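Local coordinates for diaminopimelate decarboxylase (Phaeodactylum tricornutum, PDB 7JPJ), which probably decarboxylates diaminopimelate to lysine with pyridoxal 5'-phosphate as cofactor, working as a dimer, at residues L120-L128 with A140-P148. Numbering follows the deposited sequence.
Sequences LNACSVSQL and AKVGVRVNP
Val142 meets both the strand and the helix of residues 120-128. Val142 CG1 lies 4.0 Å from Leu128 CD1, the two side chains crossing at a slant. Its CG2, anti to the backbone N, rests near the backbone of Leu120, and Phe131 of the same helix packs against this valine as well. At Gly143 the strands pair in parallel, the residue clasping Leu120 and Ala122 on either side of Asn121. Gly143 N donates to Leu120 O (2.6 Å) in the plane of that carbonyl, whereas Gly143 O receives Ala122 N (2.6 Å) from well above its own plane, 48° out. The amide of Asn121 stands over the glycine, OD1 being 3.3 Å from Gly143 CA. That oxygen is held by Arg199 NE, a bond that reaches past strand 141-147 to strand 196-201. The side chain of Val144, paired with Ala122, lies on the opposite face, packed on Val197 and Ile176. Arg145 N then closes the pairing with a nearly straight bond to Ala122 O (2.9 Å, 170° at the hydrogen). Arg145 CB sits 4.1 Å from Cys123 SG, and with CG anti to the backbone N (chi1 173°) the extended chain runs away from residues 120-128 past His201. Where the first strand ends, Cys123 N donates to Gln127 OE1 (2.9 Å), tying the turn to the helix; Ser124 is at its N-cap position, OG accepting only weakly from Gln127 N. Strand 119-122, helix 125-134 and strand 141-147 thus form one beta-alpha-beta unit of the parallel TIM-type barrel that makes up the pyridoxal-binding domain.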
ATOM      1  N   LEU A 120      25.088   3.035  14.654  1.00 21.02           N
ATOM      2  CA  LEU A 120      24.122   1.947  14.674  1.00 20.73           C
ATOM      3  C   LEU A 120      23.439   1.869  16.032  1.00 20.78           C
ATOM      4  O   LEU A 120      24.105   1.884  17.072  1.00 21.31           O
ATOM      5  CB  LEU A 120      24.793   0.609  14.355  1.00 21.27           C
ATOM      6  CG  LEU A 120      23.879  -0.609  14.521  1.00 21.22           C
ATOM      7  CD1 LEU A 120      22.742  -0.570  13.508  1.00 20.93           C
ATOM      8  CD2 LEU A 120      24.660  -1.907  14.409  1.00 22.04           C
ATOM      9  N   ASN A 121      22.112   1.787  16.016  1.00 21.03           N
ATOM     10  CA  ASN A 121      21.324   1.491  17.207  1.00 21.96           C
ATOM     11  C   ASN A 121      20.893   0.031  17.117  1.00 22.19           C
ATOM     12  O   ASN A 121      20.048  -0.322  16.289  1.00 22.01           O
ATOM     13  CB  ASN A 121      20.115   2.417  17.317  1.00 22.42           C
ATOM     14  CG  ASN A 121      20.501   3.852  17.624  1.00 22.64           C
ATOM     15  OD1 ASN A 121      21.579   4.119  18.159  1.00 22.78           O
ATOM     16  ND2 ASN A 121      19.621   4.788  17.283  1.00 22.84           N
ATOM     17  N   ALA A 122      21.490  -0.815  17.954  1.00 22.03           N
ATOM     18  CA  ALA A 122      21.150  -2.232  17.973  1.00 22.46           C
ATOM     19  C   ALA A 122      19.714  -2.410  18.453  1.00 23.77           C
ATOM     20  O   ALA A 122      19.352  -1.941  19.538  1.00 25.19           O
ATOM     21  CB  ALA A 122      22.120  -2.996  18.868  1.00 23.16           C
ATOM     22  N   CYS A 123      18.896  -3.089  17.652  1.00 23.91           N
ATOM     23  CA  CYS A 123      17.474  -3.216  17.932  1.00 26.33           C
ATOM     24  C   CYS A 123      17.066  -4.608  18.395  1.00 28.54           C
ATOM     25  O   CYS A 123      15.887  -4.821  18.695  1.00 31.39           O
ATOM     26  CB  CYS A 123      16.662  -2.820  16.695  1.00 25.80           C
ATOM     27  SG  CYS A 123      16.839  -1.069  16.247  1.00 23.84           S
ATOM     28  N   SER A 124      17.995  -5.556  18.462  1.00 23.40           N
ATOM     29  CA  SER A 124      17.708  -6.877  19.003  1.00 25.18           C
ATOM     30  C   SER A 124      19.011  -7.482  19.501  1.00 24.62           C
ATOM     31  O   SER A 124      20.101  -6.981  19.214  1.00 23.73           O
ATOM     32  CB  SER A 124      17.049  -7.789  17.965  1.00 25.54           C
ATOM     33  OG  SER A 124      17.946  -8.102  16.913  1.00 23.94           O
ATOM     34  N   VAL A 125      18.882  -8.569  20.263  1.00 24.14           N
ATOM     35  CA  VAL A 125      20.066  -9.285  20.726  1.00 24.92           C
ATOM     36  C   VAL A 125      20.893  -9.764  19.539  1.00 24.26           C
ATOM     37  O   VAL A 125      22.124  -9.649  19.535  1.00 24.26           O
ATOM     38  CB  VAL A 125      19.656 -10.448  21.649  1.00 26.84           C
ATOM     39  CG1 VAL A 125      20.835 -11.378  21.906  1.00 27.85           C
ATOM     40  CG2 VAL A 125      19.102  -9.906  22.960  1.00 27.91           C
ATOM     41  N   SER A 126      20.223 -10.279  18.501  1.00 24.90           N
ATOM     42  CA  SER A 126      20.924 -10.792  17.326  1.00 24.61           C
ATOM     43  C   SER A 126      21.777  -9.716  16.667  1.00 23.49           C
ATOM     44  O   SER A 126      22.897  -9.991  16.222  1.00 23.72           O
ATOM     45  CB  SER A 126      19.916 -11.340  16.318  1.00 25.39           C
ATOM     46  OG  SER A 126      18.781 -11.863  16.979  1.00 26.39           O
ATOM     47  N   GLN A 127      21.258  -8.489  16.581  1.00 24.93           N
ATOM     48  CA  GLN A 127      22.010  -7.420  15.931  1.00 23.89           C
ATOM     49  C   GLN A 127      23.214  -7.008  16.763  1.00 23.16           C
ATOM     50  O   GLN A 127      24.295  -6.755  16.219  1.00 23.16           O
ATOM     51  CB  GLN A 127      21.106  -6.217  15.676  1.00 22.95           C
ATOM     52  CG  GLN A 127      20.022  -6.465  14.655  1.00 23.47           C
ATOM     53  CD  GLN A 127      19.241  -5.212  14.332  1.00 22.50           C
ATOM     54  OE1 GLN A 127      19.387  -4.188  15.000  1.00 21.84           O
ATOM     55  NE2 GLN A 127      18.409  -5.283  13.299  1.00 22.63           N
ATOM     56  N   LEU A 128      23.042  -6.926  18.082  1.00 22.44           N
ATOM     57  CA  LEU A 128      24.161  -6.593  18.952  1.00 23.13           C
ATOM     58  C   LEU A 128      25.261  -7.642  18.851  1.00 24.22           C
ATOM     59  O   LEU A 128      26.448  -7.305  18.779  1.00 24.60           O
ATOM     60  CB  LEU A 128      23.673  -6.457  20.394  1.00 23.96           C
ATOM     61  CG  LEU A 128      24.589  -5.733  21.378  1.00 24.67           C
ATOM     62  CD1 LEU A 128      24.899  -4.333  20.879  1.00 23.67           C
ATOM     63  CD2 LEU A 128      23.948  -5.688  22.753  1.00 25.77           C
ATOM     64  N   ALA A 140      34.023  -0.915  19.878  1.00 31.97           N
ATOM     65  CA  ALA A 140      33.228   0.008  19.086  1.00 30.20           C
ATOM     66  C   ALA A 140      32.060   0.557  19.894  1.00 29.17           C
ATOM     67  O   ALA A 140      31.457  -0.147  20.709  1.00 29.13           O
ATOM     68  CB  ALA A 140      32.722  -0.689  17.825  1.00 29.11           C
ATOM     69  N   LYS A 141      31.763   1.834  19.681  1.00 28.45           N
ATOM     70  CA  LYS A 141      30.569   2.431  20.252  1.00 27.57           C
ATOM     71  C   LYS A 141      29.354   2.022  19.434  1.00 25.91           C
ATOM     72  O   LYS A 141      29.440   1.809  18.223  1.00 25.32           O
ATOM     73  CB  LYS A 141      30.690   3.957  20.301  1.00 27.90           C
ATOM     74  CG  LYS A 141      31.718   4.460  21.313  1.00 29.75           C
ATOM     75  CD  LYS A 141      32.441   5.718  20.842  1.00 30.55           C
ATOM     76  CE  LYS A 141      32.733   5.690  19.345  1.00 30.20           C
ATOM     77  NZ  LYS A 141      33.310   6.987  18.870  1.00 31.10           N
ATOM     78  N   VAL A 142      28.215   1.900  20.113  1.00 24.91           N
ATOM     79  CA  VAL A 142      26.989   1.439  19.476  1.00 23.66           C
ATOM     80  C   VAL A 142      25.817   1.949  20.296  1.00 23.62           C
ATOM     81  O   VAL A 142      25.946   2.206  21.496  1.00 24.66           O
ATOM     82  CB  VAL A 142      26.976  -0.107  19.341  1.00 23.65           C
ATOM     83  CG1 VAL A 142      26.725  -0.765  20.693  1.00 24.55           C
ATOM     84  CG2 VAL A 142      25.949  -0.557  18.312  1.00 22.50           C
ATOM     85  N   GLY A 143      24.673   2.122  19.635  1.00 22.93           N
ATOM     86  CA  GLY A 143      23.438   2.456  20.306  1.00 23.38           C
ATOM     87  C   GLY A 143      22.610   1.213  20.581  1.00 23.84           C
ATOM     88  O   GLY A 143      22.783   0.176  19.946  1.00 23.21           O
ATOM     89  N   VAL A 144      21.707   1.331  21.551  1.00 21.70           N
ATOM     90  CA  VAL A 144      20.849   0.230  21.979  1.00 22.19           C
ATOM     91  C   VAL A 144      19.420   0.745  22.080  1.00 22.53           C
ATOM     92  O   VAL A 144      19.138   1.639  22.887  1.00 23.51           O
ATOM     93  CB  VAL A 144      21.297  -0.362  23.327  1.00 23.66           C
ATOM     94  CG1 VAL A 144      20.437  -1.557  23.695  1.00 24.37           C
ATOM     95  CG2 VAL A 144      22.763  -0.762  23.275  1.00 23.66           C
ATOM     96  N   ARG A 145      18.518   0.181  21.277  1.00 20.97           N
ATOM     97  CA  ARG A 145      17.101   0.502  21.384  1.00 23.90           C
ATOM     98  C   ARG A 145      16.427  -0.460  22.354  1.00 27.71           C
ATOM     99  O   ARG A 145      16.560  -1.681  22.222  1.00 27.35           O
ATOM    100  CB  ARG A 145      16.398   0.448  20.026  1.00 22.50           C
ATOM    101  CG  ARG A 145      14.888   0.610  20.166  1.00 25.86           C
ATOM    102  CD  ARG A 145      14.196   1.019  18.879  1.00 23.83           C
ATOM    103  NE  ARG A 145      12.748   1.095  19.072  1.00 27.29           N
ATOM    104  CZ  ARG A 145      11.894   1.584  18.178  1.00 26.10           C
ATOM    105  NH1 ARG A 145      12.339   2.047  17.018  1.00 22.07           N
ATOM    106  NH2 ARG A 145      10.594   1.609  18.445  1.00 29.09           N
ATOM    107  N   VAL A 146      15.697   0.093  23.318  1.00 23.79           N
ATOM    108  CA  VAL A 146      15.078  -0.680  24.388  1.00 25.69           C
ATOM    109  C   VAL A 146      13.566  -0.656  24.214  1.00 26.73           C
ATOM    110  O   VAL A 146      12.979   0.393  23.922  1.00 26.84           O
ATOM    111  CB  VAL A 146      15.472  -0.132  25.774  1.00 27.33           C
ATOM    112  CG1 VAL A 146      14.811  -0.940  26.883  1.00 29.65           C
ATOM    113  CG2 VAL A 146      16.982  -0.122  25.935  1.00 26.55           C
ATOM    114  N   ASN A 147      12.940  -1.823  24.376  1.00 27.71           N
ATOM    115  CA  ASN A 147      11.500  -1.900  24.584  1.00 29.56           C
ATOM    116  C   ASN A 147      11.254  -1.749  26.078  1.00 32.12           C
ATOM    117  O   ASN A 147      11.475  -2.700  26.839  1.00 33.29           O
ATOM    118  CB  ASN A 147      10.927  -3.220  24.062  1.00 29.78           C
ATOM    119  CG  ASN A 147       9.406  -3.284  24.150  1.00 31.87           C
ATOM    120  OD1 ASN A 147       8.773  -2.500  24.857  1.00 33.63           O
ATOM    121  ND2 ASN A 147       8.815  -4.229  23.430  1.00 31.95           N
ATOM    122  N   PRO A 148      10.792  -0.581  26.536  1.00 33.31           N
ATOM    123  CA  PRO A 148      10.709  -0.325  27.984  1.00 35.90           C
ATOM    124  C   PRO A 148       9.703  -1.192  28.721  1.00 38.71           C
ATOM    125  O   PRO A 148       9.599  -1.073  29.946  1.00 41.25           O
ATOM    126  CB  PRO A 148      10.296   1.156  28.055  1.00 36.60           C
ATOM    127  CG  PRO A 148      10.557   1.711  26.687  1.00 33.91           C
ATOM    128  CD  PRO A 148      10.339   0.574  25.747  1.00 32.58           C
TER